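Local coordinates for pyruvate kinase (Cryptosporidium parvum, PDB 4DRS), which probably catalyses the last step of glycolysis, the transfer of a phosphoryl group from phosphoenolpyruvate to ADP that yields pyruvate and ATP, at residues Ile213-Lys227 with Asp243-Tyr257. Sequence-based numbering, arbitrary orientation.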
ATOM      1  N   ILE A 213     -24.735 -36.732  16.734  1.00 47.88           N
ATOM      2  CA  ILE A 213     -26.055 -36.434  17.261  1.00 47.55           C
ATOM      3  C   ILE A 213     -26.720 -37.766  17.613  1.00 47.07           C
ATOM      4  O   ILE A 213     -27.253 -38.456  16.745  1.00 46.56           O
ATOM      5  CB  ILE A 213     -26.911 -35.618  16.260  1.00 47.77           C
ATOM      6  CG1 ILE A 213     -26.131 -34.403  15.745  1.00 47.75           C
ATOM      7  CG2 ILE A 213     -28.216 -35.164  16.902  1.00 47.33           C
ATOM      8  CD1 ILE A 213     -26.822 -33.655  14.621  1.00 48.52           C
ATOM      9  N   GLY A 214     -26.655 -38.132  18.889  1.00 46.91           N
ATOM     10  CA  GLY A 214     -27.254 -39.374  19.366  1.00 48.05           C
ATOM     11  C   GLY A 214     -28.741 -39.228  19.629  1.00 49.36           C
ATOM     12  O   GLY A 214     -29.368 -38.250  19.208  1.00 48.98           O
ATOM     13  N   ASP A 215     -29.306 -40.197  20.343  1.00 50.39           N
ATOM     14  CA  ASP A 215     -30.724 -40.179  20.666  1.00 50.05           C
ATOM     15  C   ASP A 215     -31.088 -39.064  21.653  1.00 49.28           C
ATOM     16  O   ASP A 215     -32.104 -38.383  21.474  1.00 48.31           O
ATOM     17  CB  ASP A 215     -31.174 -41.532  21.207  1.00 52.10           C
ATOM     18  CG  ASP A 215     -32.675 -41.640  21.299  1.00 53.95           C
ATOM     19  OD1 ASP A 215     -33.203 -41.554  22.431  1.00 53.94           O
ATOM     20  OD2 ASP A 215     -33.326 -41.779  20.237  1.00 54.82           O
ATOM     21  N   LYS A 216     -30.260 -38.881  22.682  1.00 48.33           N
ATOM     22  CA  LYS A 216     -30.466 -37.804  23.650  1.00 48.04           C
ATOM     23  C   LYS A 216     -30.318 -36.412  23.018  1.00 46.91           C
ATOM     24  O   LYS A 216     -31.088 -35.501  23.335  1.00 46.24           O
ATOM     25  CB  LYS A 216     -29.545 -37.953  24.870  1.00 49.14           C
ATOM     26  CG  LYS A 216     -29.396 -36.667  25.675  1.00 50.56           C
ATOM     27  CD  LYS A 216     -28.933 -36.894  27.102  1.00 52.33           C
ATOM     28  CE  LYS A 216     -28.812 -35.573  27.848  1.00 52.68           C
ATOM     29  NZ  LYS A 216     -30.122 -34.874  28.009  1.00 53.15           N
ATOM     30  N   ASP A 217     -29.336 -36.256  22.129  1.00 46.43           N
ATOM     31  CA  ASP A 217     -29.104 -34.976  21.449  1.00 45.58           C
ATOM     32  C   ASP A 217     -30.322 -34.591  20.610  1.00 44.41           C
ATOM     33  O   ASP A 217     -30.780 -33.451  20.665  1.00 42.70           O
ATOM     34  CB  ASP A 217     -27.843 -35.016  20.576  1.00 45.79           C
ATOM     35  CG  ASP A 217     -26.581 -35.341  21.363  1.00 47.71           C
ATOM     36  OD1 ASP A 217     -26.415 -34.837  22.496  1.00 48.29           O
ATOM     37  OD2 ASP A 217     -25.737 -36.098  20.833  1.00 49.77           O
ATOM     38  N   ARG A 218     -30.846 -35.556  19.856  1.00 45.04           N
ATOM     39  CA  ARG A 218     -32.057 -35.371  19.053  1.00 45.44           C
ATOM     40  C   ARG A 218     -33.230 -34.949  19.925  1.00 43.70           C
ATOM     41  O   ARG A 218     -33.973 -34.033  19.577  1.00 42.83           O
ATOM     42  CB  ARG A 218     -32.421 -36.655  18.303  1.00 48.51           C
ATOM     43  CG  ARG A 218     -31.430 -37.084  17.227  1.00 52.40           C
ATOM     44  CD  ARG A 218     -32.082 -38.030  16.229  1.00 55.25           C
ATOM     45  NE  ARG A 218     -33.405 -37.523  15.857  1.00 58.48           N
ATOM     46  CZ  ARG A 218     -33.998 -37.721  14.684  1.00 58.98           C
ATOM     47  NH1 ARG A 218     -33.389 -38.421  13.728  1.00 59.32           N
ATOM     48  NH2 ARG A 218     -35.203 -37.202  14.468  1.00 59.08           N
ATOM     49  N   HIS A 219     -33.377 -35.619  21.063  1.00 43.57           N
ATOM     50  CA  HIS A 219     -34.434 -35.316  22.015  1.00 43.39           C
ATOM     51  C   HIS A 219     -34.323 -33.903  22.524  1.00 43.46           C
ATOM     52  O   HIS A 219     -35.321 -33.184  22.587  1.00 43.39           O
ATOM     53  CB  HIS A 219     -34.427 -36.321  23.169  1.00 44.74           C
ATOM     54  CG  HIS A 219     -35.324 -35.928  24.324  1.00 45.63           C
ATOM     55  ND1 HIS A 219     -36.663 -36.115  24.303  1.00 46.17           N
ATOM     56  CD2 HIS A 219     -35.029 -35.325  25.550  1.00 45.52           C
ATOM     57  CE1 HIS A 219     -37.197 -35.665  25.456  1.00 46.38           C
ATOM     58  NE2 HIS A 219     -36.196 -35.180  26.218  1.00 46.99           N
ATOM     59  N   ASP A 220     -33.110 -33.490  22.886  1.00 42.55           N
ATOM     60  CA  ASP A 220     -32.879 -32.132  23.368  1.00 41.81           C
ATOM     61  C   ASP A 220     -33.114 -31.081  22.284  1.00 40.60           C
ATOM     62  O   ASP A 220     -33.628 -29.999  22.568  1.00 40.76           O
ATOM     63  CB  ASP A 220     -31.464 -31.997  23.932  1.00 42.73           C
ATOM     64  CG  ASP A 220     -31.234 -32.859  25.156  1.00 44.26           C
ATOM     65  OD1 ASP A 220     -32.204 -33.132  25.899  1.00 45.71           O
ATOM     66  OD2 ASP A 220     -30.072 -33.257  25.382  1.00 44.79           O
ATOM     67  N   ILE A 221     -32.730 -31.396  21.049  1.00 39.15           N
ATOM     68  CA  ILE A 221     -32.894 -30.465  19.932  1.00 38.55           C
ATOM     69  C   ILE A 221     -34.376 -30.240  19.634  1.00 39.43           C
ATOM     70  O   ILE A 221     -34.838 -29.094  19.579  1.00 39.51           O
ATOM     71  CB  ILE A 221     -32.150 -30.945  18.662  1.00 37.59           C
ATOM     72  CG1 ILE A 221     -30.635 -30.770  18.828  1.00 36.68           C
ATOM     73  CG2 ILE A 221     -32.634 -30.187  17.429  1.00 36.80           C
ATOM     74  CD1 ILE A 221     -29.796 -31.570  17.855  1.00 36.52           C
ATOM     75  N   VAL A 222     -35.112 -31.340  19.465  1.00 39.83           N
ATOM     76  CA  VAL A 222     -36.526 -31.288  19.120  1.00 40.20           C
ATOM     77  C   VAL A 222     -37.374 -30.839  20.305  1.00 41.10           C
ATOM     78  O   VAL A 222     -38.159 -29.898  20.180  1.00 42.25           O
ATOM     79  CB  VAL A 222     -37.041 -32.650  18.600  1.00 40.86           C
ATOM     80  CG1 VAL A 222     -38.541 -32.599  18.330  1.00 39.92           C
ATOM     81  CG2 VAL A 222     -36.282 -33.075  17.349  1.00 40.29           C
ATOM     82  N   ASP A 223     -37.204 -31.503  21.448  1.00 41.86           N
ATOM     83  CA  ASP A 223     -38.102 -31.326  22.596  1.00 42.68           C
ATOM     84  C   ASP A 223     -37.692 -30.236  23.577  1.00 42.05           C
ATOM     85  O   ASP A 223     -38.356 -30.039  24.599  1.00 42.96           O
ATOM     86  CB  ASP A 223     -38.303 -32.648  23.343  1.00 44.49           C
ATOM     87  CG  ASP A 223     -39.187 -33.614  22.588  1.00 46.86           C
ATOM     88  OD1 ASP A 223     -40.193 -33.164  21.995  1.00 48.30           O
ATOM     89  OD2 ASP A 223     -38.878 -34.826  22.586  1.00 48.54           O
ATOM     90  N   PHE A 224     -36.605 -29.531  23.283  1.00 40.30           N
ATOM     91  CA  PHE A 224     -36.240 -28.378  24.095  1.00 39.22           C
ATOM     92  C   PHE A 224     -35.961 -27.136  23.243  1.00 38.33           C
ATOM     93  O   PHE A 224     -36.686 -26.146  23.344  1.00 38.04           O
ATOM     94  CB  PHE A 224     -35.074 -28.700  25.033  1.00 38.52           C
ATOM     95  CG  PHE A 224     -34.991 -27.788  26.217  1.00 38.93           C
ATOM     96  CD1 PHE A 224     -35.502 -28.184  27.451  1.00 39.44           C
ATOM     97  CD2 PHE A 224     -34.420 -26.522  26.102  1.00 38.33           C
ATOM     98  CE1 PHE A 224     -35.435 -27.338  28.549  1.00 39.84           C
ATOM     99  CE2 PHE A 224     -34.351 -25.674  27.199  1.00 38.82           C
ATOM    100  CZ  PHE A 224     -34.855 -26.084  28.425  1.00 39.26           C
ATOM    101  N   ALA A 225     -34.929 -27.203  22.400  1.00 37.58           N
ATOM    102  CA  ALA A 225     -34.544 -26.080  21.533  1.00 37.04           C
ATOM    103  C   ALA A 225     -35.662 -25.641  20.586  1.00 36.86           C
ATOM    104  O   ALA A 225     -35.995 -24.462  20.522  1.00 36.72           O
ATOM    105  CB  ALA A 225     -33.279 -26.410  20.753  1.00 36.81           C
ATOM    106  N   LEU A 226     -36.249 -26.586  19.860  1.00 37.01           N
ATOM    107  CA  LEU A 226     -37.331 -26.248  18.949  1.00 37.59           C
ATOM    108  C   LEU A 226     -38.618 -25.988  19.717  1.00 39.12           C
ATOM    109  O   LEU A 226     -39.308 -24.993  19.466  1.00 39.45           O
ATOM    110  CB  LEU A 226     -37.527 -27.338  17.895  1.00 37.62           C
ATOM    111  CG  LEU A 226     -36.358 -27.549  16.923  1.00 37.24           C
ATOM    112  CD1 LEU A 226     -36.687 -28.627  15.903  1.00 36.16           C
ATOM    113  CD2 LEU A 226     -35.990 -26.242  16.227  1.00 36.89           C
ATOM    114  N   LYS A 227     -38.919 -26.875  20.664  1.00 39.91           N
ATOM    115  CA  LYS A 227     -40.142 -26.797  21.453  1.00 40.78           C
ATOM    116  C   LYS A 227     -40.279 -25.449  22.161  1.00 40.96           C
ATOM    117  O   LYS A 227     -41.328 -24.809  22.083  1.00 41.99           O
ATOM    118  CB  LYS A 227     -40.202 -27.949  22.463  1.00 41.55           C
ATOM    119  CG  LYS A 227     -41.528 -28.057  23.202  1.00 42.84           C
ATOM    120  CD  LYS A 227     -41.514 -29.181  24.226  1.00 43.65           C
ATOM    121  CE  LYS A 227     -42.764 -29.134  25.090  1.00 45.19           C
ATOM    122  NZ  LYS A 227     -42.950 -30.379  25.889  1.00 45.86           N
ATOM    123  N   ASP A 243     -22.552 -33.912   9.571  1.00 45.47           N
ATOM    124  CA  ASP A 243     -23.050 -33.703  10.934  1.00 44.42           C
ATOM    125  C   ASP A 243     -23.990 -32.502  10.980  1.00 43.52           C
ATOM    126  O   ASP A 243     -25.054 -32.557  11.603  1.00 42.59           O
ATOM    127  CB  ASP A 243     -21.900 -33.494  11.926  1.00 44.21           C
ATOM    128  CG  ASP A 243     -20.987 -34.706  12.046  1.00 45.48           C
ATOM    129  OD1 ASP A 243     -21.467 -35.853  11.912  1.00 46.31           O
ATOM    130  OD2 ASP A 243     -19.782 -34.510  12.302  1.00 46.17           O
ATOM    131  N   VAL A 244     -23.586 -31.421  10.312  1.00 43.03           N
ATOM    132  CA  VAL A 244     -24.390 -30.203  10.219  1.00 42.52           C
ATOM    133  C   VAL A 244     -25.694 -30.483   9.464  1.00 42.85           C
ATOM    134  O   VAL A 244     -26.771 -30.064   9.896  1.00 41.57           O
ATOM    135  CB  VAL A 244     -23.603 -29.042   9.549  1.00 42.33           C
ATOM    136  CG1 VAL A 244     -24.423 -27.758   9.534  1.00 41.05           C
ATOM    137  CG2 VAL A 244     -22.281 -28.797  10.267  1.00 41.74           C
ATOM    138  N   GLN A 245     -25.585 -31.205   8.349  1.00 44.91           N
ATOM    139  CA  GLN A 245     -26.738 -31.541   7.505  1.00 46.82           C
ATOM    140  C   GLN A 245     -27.766 -32.445   8.185  1.00 44.98           C
ATOM    141  O   GLN A 245     -28.962 -32.323   7.919  1.00 44.24           O
ATOM    142  CB  GLN A 245     -26.291 -32.137   6.165  1.00 51.34           C
ATOM    143  CG  GLN A 245     -25.995 -31.080   5.108  1.00 56.37           C
ATOM    144  CD  GLN A 245     -25.377 -31.655   3.841  1.00 61.28           C
ATOM    145  OE1 GLN A 245     -24.368 -32.368   3.891  1.00 63.81           O
ATOM    146  NE2 GLN A 245     -25.972 -31.333   2.693  1.00 62.90           N
ATOM    147  N   LEU A 246     -27.306 -33.335   9.062  1.00 43.55           N
ATOM    148  CA  LEU A 246     -28.216 -34.123   9.888  1.00 43.18           C
ATOM    149  C   LEU A 246     -29.055 -33.204  10.780  1.00 42.84           C
ATOM    150  O   LEU A 246     -30.272 -33.379  10.895  1.00 44.01           O
ATOM    151  CB  LEU A 246     -27.459 -35.166  10.722  1.00 43.55           C
ATOM    152  CG  LEU A 246     -28.258 -36.019  11.725  1.00 45.11           C
ATOM    153  CD1 LEU A 246     -29.429 -36.755  11.077  1.00 45.54           C
ATOM    154  CD2 LEU A 246     -27.352 -37.005  12.452  1.00 44.74           C
ATOM    155  N   CYS A 247     -28.408 -32.215  11.391  1.00 41.30           N
ATOM    156  CA  CYS A 247     -29.105 -31.257  12.240  1.00 40.08           C
ATOM    157  C   CYS A 247     -30.097 -30.394  11.449  1.00 40.00           C
ATOM    158  O   CYS A 247     -31.190 -30.099  11.935  1.00 38.84           O
ATOM    159  CB  CYS A 247     -28.102 -30.383  12.998  1.00 39.63           C
ATOM    160  SG  CYS A 247     -28.853 -29.397  14.308  1.00 40.18           S
ATOM    161  N   ARG A 248     -29.712 -29.999  10.234  1.00 40.00           N
ATOM    162  CA  ARG A 248     -30.611 -29.276   9.327  1.00 40.95           C
ATOM    163  C   ARG A 248     -31.862 -30.099   9.039  1.00 42.12           C
ATOM    164  O   ARG A 248     -32.982 -29.578   9.074  1.00 42.91           O
ATOM    165  CB  ARG A 248     -29.918 -28.957   7.993  1.00 40.55           C
ATOM    166  CG  ARG A 248     -28.754 -27.984   8.072  1.00 40.06           C
ATOM    167  CD  ARG A 248     -29.185 -26.523   8.082  1.00 38.84           C
ATOM    168  NE  ARG A 248     -28.002 -25.668   8.062  1.00 38.95           N
ATOM    169  CZ  ARG A 248     -27.900 -24.478   8.650  1.00 38.38           C
ATOM    170  NH1 ARG A 248     -28.924 -23.959   9.324  1.00 37.56           N
ATOM    171  NH2 ARG A 248     -26.760 -23.807   8.563  1.00 37.76           N
ATOM    172  N   GLN A 249     -31.652 -31.382   8.749  1.00 43.18           N
ATOM    173  CA  GLN A 249     -32.732 -32.303   8.427  1.00 44.87           C
ATOM    174  C   GLN A 249     -33.685 -32.459   9.608  1.00 43.37           C
ATOM    175  O   GLN A 249     -34.900 -32.382   9.438  1.00 43.00           O
ATOM    176  CB  GLN A 249     -32.173 -33.661   7.991  1.00 47.97           C
ATOM    177  CG  GLN A 249     -33.225 -34.601   7.427  1.00 52.35           C
ATOM    178  CD  GLN A 249     -32.684 -35.983   7.110  1.00 56.71           C
ATOM    179  OE1 GLN A 249     -31.861 -36.536   7.853  1.00 59.17           O
ATOM    180  NE2 GLN A 249     -33.158 -36.558   6.003  1.00 59.30           N
ATOM    181  N   ILE A 250     -33.126 -32.658  10.801  1.00 41.91           N
ATOM    182  CA  ILE A 250     -33.925 -32.743  12.020  1.00 41.25           C
ATOM    183  C   ILE A 250     -34.808 -31.500  12.182  1.00 41.39           C
ATOM    184  O   ILE A 250     -36.007 -31.618  12.441  1.00 43.29           O
ATOM    185  CB  ILE A 250     -33.047 -32.978  13.273  1.00 40.44           C
ATOM    186  CG1 ILE A 250     -32.414 -34.375  13.232  1.00 40.34           C
ATOM    187  CG2 ILE A 250     -33.863 -32.817  14.547  1.00 39.67           C
ATOM    188  CD1 ILE A 250     -31.263 -34.569  14.201  1.00 40.08           C
ATOM    189  N   ILE A 251     -34.222 -30.318  12.006  1.00 39.90           N
ATOM    190  CA  ILE A 251     -34.971 -29.066  12.108  1.00 39.10           C
ATOM    191  C   ILE A 251     -36.110 -29.027  11.086  1.00 40.30           C
ATOM    192  O   ILE A 251     -37.243 -28.695  11.437  1.00 39.64           O
ATOM    193  CB  ILE A 251     -34.050 -27.825  11.979  1.00 37.89           C
ATOM    194  CG1 ILE A 251     -33.133 -27.710  13.205  1.00 36.89           C
ATOM    195  CG2 ILE A 251     -34.864 -26.547  11.811  1.00 37.02           C
ATOM    196  CD1 ILE A 251     -31.839 -26.963  12.941  1.00 36.27           C
ATOM    197  N   SER A 252     -35.816 -29.389   9.838  1.00 41.47           N
ATOM    198  CA  SER A 252     -36.826 -29.350   8.777  1.00 43.37           C
ATOM    199  C   SER A 252     -37.947 -30.394   8.931  1.00 44.40           C
ATOM    200  O   SER A 252     -39.062 -30.167   8.461  1.00 45.49           O
ATOM    201  CB  SER A 252     -36.178 -29.436   7.386  1.00 43.67           C
ATOM    202  OG  SER A 252     -35.676 -30.733   7.124  1.00 45.57           O
ATOM    203  N   GLU A 253     -37.657 -31.514   9.599  1.00 44.86           N
ATOM    204  CA  GLU A 253     -38.646 -32.588   9.817  1.00 46.17           C
ATOM    205  C   GLU A 253     -39.407 -32.461  11.136  1.00 45.81           C
ATOM    206  O   GLU A 253     -40.212 -33.332  11.478  1.00 46.53           O
ATOM    207  CB  GLU A 253     -37.969 -33.954   9.831  1.00 46.52           C
ATOM    208  CG  GLU A 253     -37.351 -34.408   8.528  1.00 48.04           C
ATOM    209  CD  GLU A 253     -36.394 -35.559   8.750  1.00 49.39           C
ATOM    210  OE1 GLU A 253     -35.938 -35.755   9.902  1.00 49.41           O
ATOM    211  OE2 GLU A 253     -36.094 -36.270   7.773  1.00 52.40           O
ATOM    212  N   ASN A 254     -39.129 -31.404  11.888  1.00 44.74           N
ATOM    213  CA  ASN A 254     -39.751 -31.201  13.185  1.00 45.11           C
ATOM    214  C   ASN A 254     -40.264 -29.784  13.316  1.00 46.30           C
ATOM    215  O   ASN A 254     -39.596 -28.914  13.871  1.00 47.17           O
ATOM    216  CB  ASN A 254     -38.779 -31.539  14.316  1.00 44.58           C
ATOM    217  CG  ASN A 254     -38.576 -33.030  14.477  1.00 44.63           C
ATOM    218  OD1 ASN A 254     -39.351 -33.700  15.161  1.00 45.78           O
ATOM    219  ND2 ASN A 254     -37.531 -33.559  13.850  1.00 43.42           N
ATOM    220  N   THR A 255     -41.464 -29.567  12.791  1.00 48.63           N
ATOM    221  CA  THR A 255     -42.100 -28.258  12.784  1.00 49.53           C
ATOM    222  C   THR A 255     -43.411 -28.307  13.564  1.00 50.39           C
ATOM    223  O   THR A 255     -44.227 -27.385  13.486  1.00 51.07           O
ATOM    224  CB  THR A 255     -42.381 -27.785  11.342  1.00 51.01           C
ATOM    225  OG1 THR A 255     -43.268 -28.710  10.700  1.00 52.45           O
ATOM    226  CG2 THR A 255     -41.089 -27.680  10.527  1.00 51.05           C
ATOM    227  N   GLN A 256     -43.603 -29.386  14.322  1.00 50.41           N
ATOM    228  CA  GLN A 256     -44.827 -29.576  15.112  1.00 51.27           C
ATOM    229  C   GLN A 256     -45.032 -28.508  16.189  1.00 52.04           C
ATOM    230  O   GLN A 256     -46.159 -28.284  16.635  1.00 53.19           O
ATOM    231  CB  GLN A 256     -44.891 -30.987  15.726  1.00 50.39           C
ATOM    232  CG  GLN A 256     -43.889 -31.284  16.837  1.00 49.34           C
ATOM    233  CD  GLN A 256     -42.539 -31.734  16.307  1.00 49.49           C
ATOM    234  OE1 GLN A 256     -41.986 -31.124  15.393  1.00 49.75           O
ATOM    235  NE2 GLN A 256     -42.000 -32.805  16.884  1.00 48.12           N
ATOM    236  N   TYR A 257     -43.949 -27.849  16.598  1.00 52.00           N
ATOM    237  CA  TYR A 257     -44.031 -26.829  17.642  1.00 51.68           C
ATOM    238  C   TYR A 257     -44.101 -25.410  17.091  1.00 51.46           C
ATOM    239  O   TYR A 257     -44.134 -24.449  17.858  1.00 52.08           O
ATOM    240  CB  TYR A 257     -42.872 -26.971  18.637  1.00 52.44           C
ATOM    241  CG  TYR A 257     -42.873 -28.283  19.394  1.00 53.55           C
ATOM    242  CD1 TYR A 257     -43.927 -28.613  20.252  1.00 53.74           C
ATOM    243  CD2 TYR A 257     -41.824 -29.193  19.257  1.00 53.72           C
ATOM    244  CE1 TYR A 257     -43.937 -29.811  20.947  1.00 54.58           C
ATOM    245  CE2 TYR A 257     -41.824 -30.396  19.952  1.00 54.73           C
ATOM    246  CZ  TYR A 257     -42.885 -30.699  20.794  1.00 55.65           C
ATOM    247  OH  TYR A 257     -42.899 -31.889  21.488  1.00 57.48           O
TER
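The phenol of Tyr257 donates a hydrogen bond to the carboxylate of Asp223, with OH 3.0 Å from OD1 and the carboxylate turned 72° from the ring plane. This bond ties the C-terminal part of helix 215-226 to the segment that follows helix 241-252. Lys227 lies across one face of the same ring: its CG, anti to the backbone N (chi1 -172°), sits 3.7 Å from the ring centroid, close to the normal, in a CH-pi contact. Gln256 CG packs on the opposite face toward the rim, so methylene groups lie over both faces of the ring.

Next to it, the amide of Asn254 lies against Val222, whose CG1 comes to 3.5 Å from Asn254 OD1. That amide is held at both ends: ND2 reaches back to Ile250 O (2.8 Å) in a nearly straight bond, and OD1 accepts from Gln256 NE2. Leu226 CD1 packs against Asn254 CB and its backbone O.

Between the helices Ile250 packs against several residues of helix 215-226. Its CG2 meets Val222 CG2 at 3.7 Å and also touches Ile221 CG2, while CD1 and CG1 turn toward Arg218, which bends at chi3 and brings one face of its guanidinium against Ile250 CG1, 4.0 Å from the plane and over the group's centre. Farther along, Ile213 CD1 fits among Leu246, Cys247 CB and the carbonyl oxygen of Asp243. Cys247 and Ile251 also rest on Ile267 of strand 266-271, which places the second helix against the barrel wall.

The axes of the two helical segments approach to 10.4 Å and cross at -44°. The helices follow one another in the chain with strand 232-235 between them; such neighbouring outer helices are characteristic of the (beta/alpha)8 TIM barrel that forms the central domain of pyruvate kinases.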